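Long-range contacts in mandelate racemase/muconate lactonizing enzyme (Polaromonas sp., PDB 3CB3), which belongs to the enolase superfamily and probably uses magnesium to stabilise the enolate formed when a proton is taken from beside the carboxylate of acid sugars such as L-glucaric acid: residues L210-N215 with F233-I238; M226-E231 with L255-P260. One frame throughout, in Å; residues are numbered along the deposited sequence.

Contact 1: L210-N215 with F233-I238. With MG (magnesium ion), chain E; LGT (L-glucaric acid), chain G.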
ATOM      1  N   LEU A 210      10.318  31.435  -5.987  1.00 19.61           N
ATOM      2  CA  LEU A 210       9.646  31.075  -4.747  1.00 19.98           C
ATOM      3  C   LEU A 210       8.523  30.082  -5.006  1.00 18.31           C
ATOM      4  O   LEU A 210       7.820  30.172  -6.014  1.00 17.65           O
ATOM      5  CB  LEU A 210       9.033  32.309  -4.076  1.00 20.62           C
ATOM      6  CG  LEU A 210       9.965  33.372  -3.509  1.00 23.62           C
ATOM      7  CD1 LEU A 210       9.124  34.534  -2.963  1.00 25.16           C
ATOM      8  CD2 LEU A 210      10.821  32.759  -2.406  1.00 21.96           C
ATOM      9  N   MET A 211       8.363  29.144  -4.083  1.00 18.96           N
ATOM     10  CA  MET A 211       7.297  28.149  -4.158  1.00 20.53           C
ATOM     11  C   MET A 211       6.670  28.095  -2.767  1.00 19.20           C
ATOM     12  O   MET A 211       7.292  28.521  -1.793  1.00 18.04           O
ATOM     13  CB  MET A 211       7.858  26.761  -4.497  1.00 22.03           C
ATOM     14  CG  MET A 211       8.733  26.709  -5.725  1.00 26.84           C
ATOM     15  SD  MET A 211      10.484  26.980  -5.342  1.00 30.37           S
ATOM     16  CE  MET A 211      11.224  25.695  -6.431  1.00 29.96           C
ATOM     17  N   VAL A 212       5.443  27.594  -2.672  1.00 17.23           N
ATOM     18  CA  VAL A 212       4.798  27.459  -1.369  1.00 18.12           C
ATOM     19  C   VAL A 212       4.294  26.029  -1.232  1.00 19.99           C
ATOM     20  O   VAL A 212       3.961  25.372  -2.234  1.00 16.72           O
ATOM     21  CB  VAL A 212       3.593  28.422  -1.190  1.00 16.06           C
ATOM     22  CG1 VAL A 212       4.048  29.871  -1.335  1.00 13.40           C
ATOM     23  CG2 VAL A 212       2.497  28.080  -2.188  1.00 12.55           C
ATOM     24  N   ASP A 213       4.266  25.548   0.006  1.00 18.87           N
ATOM     25  CA  ASP A 213       3.784  24.201   0.302  1.00 17.47           C
ATOM     26  C   ASP A 213       2.681  24.345   1.360  1.00 17.49           C
ATOM     27  O   ASP A 213       2.936  24.807   2.469  1.00 16.81           O
ATOM     28  CB  ASP A 213       4.915  23.340   0.855  1.00 15.17           C
ATOM     29  CG  ASP A 213       4.565  21.860   0.879  1.00 18.11           C
ATOM     30  OD1 ASP A 213       3.364  21.519   1.007  1.00 17.66           O
ATOM     31  OD2 ASP A 213       5.499  21.034   0.785  1.00 17.63           O
ATOM     32  N   ALA A 214       1.457  23.972   0.998  1.00 16.90           N
ATOM     33  CA  ALA A 214       0.317  24.061   1.917  1.00 17.63           C
ATOM     34  C   ALA A 214       0.163  22.774   2.732  1.00 19.22           C
ATOM     35  O   ALA A 214      -0.620  22.713   3.681  1.00 19.11           O
ATOM     36  CB  ALA A 214      -0.976  24.338   1.123  1.00 12.18           C
ATOM     37  N   ASN A 215       0.903  21.740   2.341  1.00 19.28           N
ATOM     38  CA  ASN A 215       0.846  20.459   3.030  1.00 20.87           C
ATOM     39  C   ASN A 215      -0.571  19.936   3.282  1.00 20.70           C
ATOM     40  O   ASN A 215      -0.895  19.540   4.404  1.00 19.87           O
ATOM     41  CB  ASN A 215       1.608  20.544   4.353  1.00 21.31           C
ATOM     42  CG  ASN A 215       3.103  20.605   4.152  1.00 22.07           C
ATOM     43  OD1 ASN A 215       3.751  19.586   3.881  1.00 23.06           O
ATOM     44  ND2 ASN A 215       3.663  21.801   4.267  1.00 20.28           N
ATOM     45  N   PHE A 233       1.738  36.535  -7.835  1.00 24.56           N
ATOM     46  CA  PHE A 233       3.068  36.341  -7.251  1.00 24.10           C
ATOM     47  C   PHE A 233       4.017  35.596  -8.194  1.00 24.20           C
ATOM     48  O   PHE A 233       5.232  35.637  -8.016  1.00 24.64           O
ATOM     49  CB  PHE A 233       2.961  35.543  -5.953  1.00 24.80           C
ATOM     50  CG  PHE A 233       2.455  36.336  -4.788  1.00 26.64           C
ATOM     51  CD1 PHE A 233       3.336  36.795  -3.814  1.00 29.08           C
ATOM     52  CD2 PHE A 233       1.099  36.606  -4.650  1.00 26.30           C
ATOM     53  CE1 PHE A 233       2.871  37.509  -2.708  1.00 30.83           C
ATOM     54  CE2 PHE A 233       0.621  37.320  -3.549  1.00 28.97           C
ATOM     55  CZ  PHE A 233       1.507  37.770  -2.578  1.00 30.04           C
ATOM     56  N   ASN A 234       3.457  34.906  -9.183  1.00 24.23           N
ATOM     57  CA  ASN A 234       4.261  34.140 -10.130  1.00 23.99           C
ATOM     58  C   ASN A 234       5.162  33.143  -9.414  1.00 23.57           C
ATOM     59  O   ASN A 234       6.375  33.110  -9.644  1.00 22.44           O
ATOM     60  CB  ASN A 234       5.135  35.062 -10.987  1.00 28.72           C
ATOM     61  CG  ASN A 234       4.334  35.865 -11.988  1.00 31.44           C
ATOM     62  OD1 ASN A 234       3.338  35.388 -12.539  1.00 33.36           O
ATOM     63  ND2 ASN A 234       4.777  37.089 -12.245  1.00 34.11           N
ATOM     64  N   LEU A 235       4.575  32.341  -8.533  1.00 20.06           N
ATOM     65  CA  LEU A 235       5.334  31.334  -7.808  1.00 19.86           C
ATOM     66  C   LEU A 235       5.696  30.219  -8.796  1.00 18.37           C
ATOM     67  O   LEU A 235       5.036  30.068  -9.824  1.00 18.29           O
ATOM     68  CB  LEU A 235       4.483  30.760  -6.669  1.00 20.10           C
ATOM     69  CG  LEU A 235       4.008  31.753  -5.595  1.00 21.26           C
ATOM     70  CD1 LEU A 235       2.964  31.088  -4.699  1.00 19.73           C
ATOM     71  CD2 LEU A 235       5.200  32.223  -4.775  1.00 20.21           C
ATOM     72  N   VAL A 236       6.749  29.460  -8.500  1.00 18.56           N
ATOM     73  CA  VAL A 236       7.128  28.350  -9.374  1.00 19.14           C
ATOM     74  C   VAL A 236       5.982  27.327  -9.264  1.00 18.85           C
ATOM     75  O   VAL A 236       5.555  26.743 -10.260  1.00 18.95           O
ATOM     76  CB  VAL A 236       8.461  27.703  -8.940  1.00 19.68           C
ATOM     77  CG1 VAL A 236       8.815  26.555  -9.887  1.00 18.99           C
ATOM     78  CG2 VAL A 236       9.572  28.751  -8.939  1.00 19.65           C
ATOM     79  N   TRP A 237       5.481  27.128  -8.047  1.00 16.42           N
ATOM     80  CA  TRP A 237       4.348  26.227  -7.834  1.00 16.49           C
ATOM     81  C   TRP A 237       3.712  26.340  -6.455  1.00 15.69           C
ATOM     82  O   TRP A 237       4.314  26.847  -5.513  1.00 15.16           O
ATOM     83  CB  TRP A 237       4.749  24.762  -8.078  1.00 13.39           C
ATOM     84  CG  TRP A 237       5.673  24.158  -7.038  1.00 12.70           C
ATOM     85  CD1 TRP A 237       5.422  23.995  -5.709  1.00 15.87           C
ATOM     86  CD2 TRP A 237       6.975  23.600  -7.268  1.00 14.79           C
ATOM     87  NE1 TRP A 237       6.482  23.371  -5.094  1.00 15.51           N
ATOM     88  CE2 TRP A 237       7.450  23.116  -6.027  1.00 14.13           C
ATOM     89  CE3 TRP A 237       7.785  23.462  -8.400  1.00 13.52           C
ATOM     90  CZ2 TRP A 237       8.700  22.502  -5.886  1.00 16.77           C
ATOM     91  CZ3 TRP A 237       9.031  22.850  -8.260  1.00 13.67           C
ATOM     92  CH2 TRP A 237       9.474  22.379  -7.012  1.00 14.97           C
ATOM     93  N   ILE A 238       2.477  25.858  -6.364  1.00 16.98           N
ATOM     94  CA  ILE A 238       1.723  25.806  -5.121  1.00 15.28           C
ATOM     95  C   ILE A 238       1.596  24.297  -4.914  1.00 15.67           C
ATOM     96  O   ILE A 238       0.926  23.615  -5.690  1.00 14.15           O
ATOM     97  CB  ILE A 238       0.323  26.434  -5.270  1.00 17.64           C
ATOM     98  CG1 ILE A 238       0.444  27.944  -5.482  1.00 17.00           C
ATOM     99  CG2 ILE A 238      -0.517  26.142  -4.025  1.00 16.34           C
ATOM    100  CD1 ILE A 238      -0.862  28.614  -5.854  1.00 18.07           C
TER
HETATM  101 MG    MG E 501       5.685  18.980   0.416  1.00 23.84          MG
HETATM  102  O1A LGT G 601       7.742  18.919   0.404  1.00 32.23           O
HETATM  103  C1  LGT G 601       8.259  18.555   1.480  1.00 35.15           C
HETATM  104  O1B LGT G 601       9.463  18.227   1.617  1.00 35.40           O
HETATM  105  C2  LGT G 601       7.362  18.505   2.757  1.00 36.20           C
HETATM  106  O2  LGT G 601       5.985  18.318   2.376  1.00 33.57           O
HETATM  107  C3  LGT G 601       7.794  17.387   3.728  1.00 38.54           C
HETATM  108  O3  LGT G 601       7.728  16.144   3.037  1.00 39.07           O
HETATM  109  C4  LGT G 601       6.932  17.278   5.034  1.00 40.54           C
HETATM  110  O4  LGT G 601       6.192  16.047   5.072  1.00 41.55           O
HETATM  111  C5  LGT G 601       7.733  17.365   6.360  1.00 42.91           C
HETATM  112  O5  LGT G 601       8.747  16.346   6.377  1.00 43.25           O
HETATM  113  C6  LGT G 601       8.382  18.755   6.551  1.00 44.46           C
HETATM  114  O6A LGT G 601       7.618  19.671   6.937  1.00 46.95           O
HETATM  115  O6B LGT G 601       9.603  18.894   6.308  1.00 45.68           O
HETATM  116  O   HOH W   1       8.997  32.613  -8.299  1.00 21.87           O
HETATM  117  O   HOH W   2       3.733  19.265   0.602  1.00 20.56           O
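The indole of W237 carries the side chain of M211 over one face, with CG of M211 3.8 Å above the ring plane and over its centre. CB of M211 makes a CH-pi contact, 3.9 Å from the centroid of the five-membered ring, while SD stands above the six-membered ring in a longer Met-aromatic contact. The methionine chain is bent at chi2 (91°) and again at chi3, which carries CE along to CH2 of W237, 3.8 Å away. V212 O lies near the ring plane at the indole edge, and the rings of Y152 and W333 meet the indole edge-to-face. V236 lies alongside the methionine and points the same way, its CB a tight 3.4 Å from M211 CG. On the face of the sheet that carries V212 and I238, V212 CG1 meets L235 CD1 at 3.7 Å and V212 CG2 packs on I238. Two backbone hydrogen bonds, V236 N to L210 O (2.8 Å) and V212 N to W237 O (3.1 Å), join the chains, and V212 pairs with I238 in parallel. D213 OD2 binds magnesium at 2.1 Å, as do L-glucaric acid O1A and O2; OD1 accepts from N215 N in an Asx turn. With E239 and E265, D213 completes the three-carboxylate metal site at the C-terminal ends of the strands of an enolase-type barrel.

Contact 2: M226-E231 with L255-P260. With MG (magnesium ion), chain F.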
ATOM      1  N   MET A 226      -7.085  30.974  -2.062  1.00 18.60           N
ATOM      2  CA  MET A 226      -5.663  31.216  -1.839  1.00 20.42           C
ATOM      3  C   MET A 226      -4.893  31.169  -3.161  1.00 21.61           C
ATOM      4  O   MET A 226      -4.045  32.028  -3.422  1.00 20.15           O
ATOM      5  CB  MET A 226      -5.090  30.191  -0.854  1.00 19.67           C
ATOM      6  CG  MET A 226      -5.613  30.354   0.567  1.00 21.36           C
ATOM      7  SD  MET A 226      -5.291  32.013   1.230  1.00 24.88           S
ATOM      8  CE  MET A 226      -3.508  31.896   1.561  1.00 18.58           C
ATOM      9  N   CYS A 227      -5.192  30.170  -3.995  1.00 20.14           N
ATOM     10  CA  CYS A 227      -4.522  30.059  -5.285  1.00 21.81           C
ATOM     11  C   CYS A 227      -4.781  31.315  -6.122  1.00 21.99           C
ATOM     12  O   CYS A 227      -3.896  31.790  -6.837  1.00 21.26           O
ATOM     13  CB  CYS A 227      -5.009  28.821  -6.051  1.00 23.04           C
ATOM     14  SG  CYS A 227      -4.402  27.252  -5.402  1.00 26.40           S
ATOM     15  N   ARG A 228      -5.989  31.862  -6.028  1.00 20.39           N
ATOM     16  CA  ARG A 228      -6.304  33.052  -6.805  1.00 21.64           C
ATOM     17  C   ARG A 228      -5.529  34.271  -6.323  1.00 22.37           C
ATOM     18  O   ARG A 228      -5.147  35.119  -7.122  1.00 22.51           O
ATOM     19  CB  ARG A 228      -7.798  33.367  -6.768  1.00 21.75           C
ATOM     20  CG  ARG A 228      -8.175  34.498  -7.733  1.00 23.52           C
ATOM     21  CD  ARG A 228      -9.680  34.705  -7.795  1.00 27.40           C
ATOM     22  NE  ARG A 228     -10.384  33.500  -8.225  1.00 27.42           N
ATOM     23  CZ  ARG A 228     -10.350  33.013  -9.463  1.00 30.08           C
ATOM     24  NH1 ARG A 228      -9.646  33.625 -10.403  1.00 28.42           N
ATOM     25  NH2 ARG A 228     -11.031  31.913  -9.763  1.00 29.75           N
ATOM     26  N   ILE A 229      -5.305  34.365  -5.017  1.00 22.53           N
ATOM     27  CA  ILE A 229      -4.568  35.495  -4.474  1.00 23.41           C
ATOM     28  C   ILE A 229      -3.091  35.348  -4.830  1.00 21.96           C
ATOM     29  O   ILE A 229      -2.398  36.326  -5.097  1.00 19.22           O
ATOM     30  CB  ILE A 229      -4.702  35.570  -2.937  1.00 26.08           C
ATOM     31  CG1 ILE A 229      -6.173  35.717  -2.552  1.00 28.14           C
ATOM     32  CG2 ILE A 229      -3.885  36.746  -2.394  1.00 27.62           C
ATOM     33  CD1 ILE A 229      -6.863  36.874  -3.226  1.00 32.22           C
ATOM     34  N   PHE A 230      -2.619  34.110  -4.851  1.00 19.95           N
ATOM     35  CA  PHE A 230      -1.222  33.847  -5.154  1.00 20.83           C
ATOM     36  C   PHE A 230      -0.827  33.995  -6.621  1.00 21.25           C
ATOM     37  O   PHE A 230       0.355  34.102  -6.925  1.00 21.47           O
ATOM     38  CB  PHE A 230      -0.837  32.450  -4.662  1.00 20.31           C
ATOM     39  CG  PHE A 230      -0.489  32.392  -3.201  1.00 23.46           C
ATOM     40  CD1 PHE A 230       0.396  33.314  -2.648  1.00 26.06           C
ATOM     41  CD2 PHE A 230      -1.002  31.384  -2.388  1.00 25.65           C
ATOM     42  CE1 PHE A 230       0.770  33.233  -1.308  1.00 26.97           C
ATOM     43  CE2 PHE A 230      -0.634  31.294  -1.043  1.00 26.00           C
ATOM     44  CZ  PHE A 230       0.255  32.220  -0.503  1.00 27.51           C
ATOM     45  N   GLU A 231      -1.808  34.016  -7.520  1.00 22.44           N
ATOM     46  CA  GLU A 231      -1.531  34.122  -8.952  1.00 23.81           C
ATOM     47  C   GLU A 231      -0.537  35.221  -9.336  1.00 24.46           C
ATOM     48  O   GLU A 231       0.488  34.945  -9.958  1.00 23.34           O
ATOM     49  CB  GLU A 231      -2.836  34.317  -9.744  1.00 24.82           C
ATOM     50  CG  GLU A 231      -3.638  33.043 -10.026  1.00 27.70           C
ATOM     51  CD  GLU A 231      -3.006  32.135 -11.088  1.00 29.67           C
ATOM     52  OE1 GLU A 231      -1.993  31.466 -10.789  1.00 30.25           O
ATOM     53  OE2 GLU A 231      -3.525  32.092 -12.230  1.00 30.10           O
ATOM     54  N   LEU A 255      -6.426  23.390 -13.706  1.00 21.46           N
ATOM     55  CA  LEU A 255      -7.069  23.840 -14.932  1.00 24.48           C
ATOM     56  C   LEU A 255      -7.356  25.335 -14.932  1.00 26.40           C
ATOM     57  O   LEU A 255      -7.128  26.029 -15.923  1.00 27.84           O
ATOM     58  CB  LEU A 255      -8.369  23.054 -15.150  1.00 26.33           C
ATOM     59  CG  LEU A 255      -9.246  23.268 -16.396  1.00 29.11           C
ATOM     60  CD1 LEU A 255     -10.050  24.538 -16.278  1.00 33.61           C
ATOM     61  CD2 LEU A 255      -8.371  23.297 -17.643  1.00 30.13           C
ATOM     62  N   GLN A 256      -7.844  25.830 -13.809  1.00 25.85           N
ATOM     63  CA  GLN A 256      -8.205  27.232 -13.694  1.00 26.45           C
ATOM     64  C   GLN A 256      -7.053  28.230 -13.522  1.00 25.03           C
ATOM     65  O   GLN A 256      -7.066  29.306 -14.108  1.00 25.47           O
ATOM     66  CB  GLN A 256      -9.204  27.365 -12.546  1.00 27.24           C
ATOM     67  CG  GLN A 256      -9.727  28.753 -12.298  1.00 32.51           C
ATOM     68  CD  GLN A 256     -11.049  28.713 -11.572  1.00 32.37           C
ATOM     69  OE1 GLN A 256     -11.199  27.999 -10.586  1.00 33.18           O
ATOM     70  NE2 GLN A 256     -12.021  29.476 -12.062  1.00 35.05           N
ATOM     71  N   PHE A 257      -6.041  27.868 -12.744  1.00 22.25           N
ATOM     72  CA  PHE A 257      -4.949  28.790 -12.485  1.00 23.24           C
ATOM     73  C   PHE A 257      -3.669  28.595 -13.296  1.00 21.80           C
ATOM     74  O   PHE A 257      -3.308  27.480 -13.658  1.00 21.92           O
ATOM     75  CB  PHE A 257      -4.637  28.761 -10.984  1.00 22.43           C
ATOM     76  CG  PHE A 257      -5.810  29.142 -10.128  1.00 24.08           C
ATOM     77  CD1 PHE A 257      -6.327  30.433 -10.174  1.00 25.72           C
ATOM     78  CD2 PHE A 257      -6.426  28.203  -9.305  1.00 24.57           C
ATOM     79  CE1 PHE A 257      -7.446  30.784  -9.413  1.00 26.72           C
ATOM     80  CE2 PHE A 257      -7.543  28.543  -8.543  1.00 25.05           C
ATOM     81  CZ  PHE A 257      -8.054  29.834  -8.597  1.00 25.52           C
ATOM     82  N   ASP A 258      -2.991  29.705 -13.567  1.00 19.92           N
ATOM     83  CA  ASP A 258      -1.742  29.687 -14.312  1.00 20.19           C
ATOM     84  C   ASP A 258      -0.649  29.056 -13.470  1.00 20.66           C
ATOM     85  O   ASP A 258       0.144  28.256 -13.965  1.00 20.87           O
ATOM     86  CB  ASP A 258      -1.307  31.109 -14.682  1.00 20.32           C
ATOM     87  CG  ASP A 258      -2.269  31.791 -15.621  1.00 23.18           C
ATOM     88  OD1 ASP A 258      -3.144  31.102 -16.185  1.00 24.74           O
ATOM     89  OD2 ASP A 258      -2.141  33.021 -15.805  1.00 24.16           O
ATOM     90  N   THR A 259      -0.602  29.432 -12.195  1.00 17.91           N
ATOM     91  CA  THR A 259       0.404  28.898 -11.289  1.00 18.57           C
ATOM     92  C   THR A 259       0.347  27.380 -11.267  1.00 17.91           C
ATOM     93  O   THR A 259      -0.718  26.794 -11.084  1.00 15.70           O
ATOM     94  CB  THR A 259       0.199  29.421  -9.852  1.00 17.97           C
ATOM     95  OG1 THR A 259       0.270  30.847  -9.863  1.00 19.83           O
ATOM     96  CG2 THR A 259       1.279  28.870  -8.918  1.00 16.31           C
ATOM     97  N   PRO A 260       1.498  26.725 -11.480  1.00 18.69           N
ATOM     98  CA  PRO A 260       1.556  25.261 -11.479  1.00 18.13           C
ATOM     99  C   PRO A 260       1.163  24.688 -10.132  1.00 18.48           C
ATOM    100  O   PRO A 260       1.464  25.266  -9.077  1.00 17.72           O
ATOM    101  CB  PRO A 260       3.018  24.966 -11.810  1.00 18.37           C
ATOM    102  CG  PRO A 260       3.426  26.144 -12.645  1.00 18.72           C
ATOM    103  CD  PRO A 260       2.783  27.303 -11.916  1.00 17.72           C
TER
HETATM  104 MG    MG F 502      -2.891  25.589 -14.565  1.00 21.06          MG
HETATM  105  O   HOH W   3       1.830  32.427  -8.322  1.00 14.63           O
HETATM  106  O   HOH W   4      -1.161  26.222 -15.118  1.00 24.88           O
HETATM  107  O   HOH W   5      -2.050  25.013 -12.864  1.00 14.19           O
HETATM  108  O   HOH W   6      -3.644  26.420 -16.380  1.00 19.65           O
HETATM  109  O   HOH W   7      -2.404  23.599 -15.283  1.00 20.93           O
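The C-terminal end of helix 220-230 packs against the turn that follows the neighbouring barrel helix, 247-256, with F257 and E231 at the join. The F257 ring lies between CB of C227, 3.5 Å above one face and offset toward the rim, and CG of Q256 over the opposite face. R228 leaves its helix with CG anti to the backbone N (chi1 -172°), then bends at chi3, which sets the guanidinium with F257 CE1 3.6 Å above its centre; the two planes are 60° apart, no parallel stack. E231 OE2 comes in at the edge of the phenyl ring. Bent at chi2 (-73°), the glutamate offers both oxygens to the turn: OE1 accepts from T259 N (2.8 Å) through its syn lone pair and from T259 OG1 (a short 2.5 Å) nearly along its C-O axis. OE2 takes D258 N at 2.8 Å, from the syn side but out of the carboxylate plane. A magnesium ion binds F257 O at 2.1 Å, with A254 O and four waters completing its shell. Three donors thus fix the rotation of one carboxylate and would favour its anionic form, probably offsetting the nearby negative charge of D258, whose OD2 lies 3.9 Å from E231 OE2.

Overall arrangement
From the N-terminal side the segments come in the order 210-215, 226-231, 233-238, 255-260, so the two contacts cross. Contact 1 brings strand 210-213 beside the run into strand 238-239, closing a beta-alpha-beta crossover through helix 220-230. Contact 2 starts on that same helix and closes the next loop, past strand 238-239 and helix 247-256, at the approach to strand 261-263. The two meet directly: I238 N and P260 O, 3.0 Å apart, probably hydrogen-bond, and I238 CG1 packs on T259 CG2. Contact 1 ties two neighbouring strands together and reaches the magnesium that holds the L-glucaric acid; contact 2 ties the helix between them to the turn leading into the third, beside a second magnesium at the end of helix 247-256.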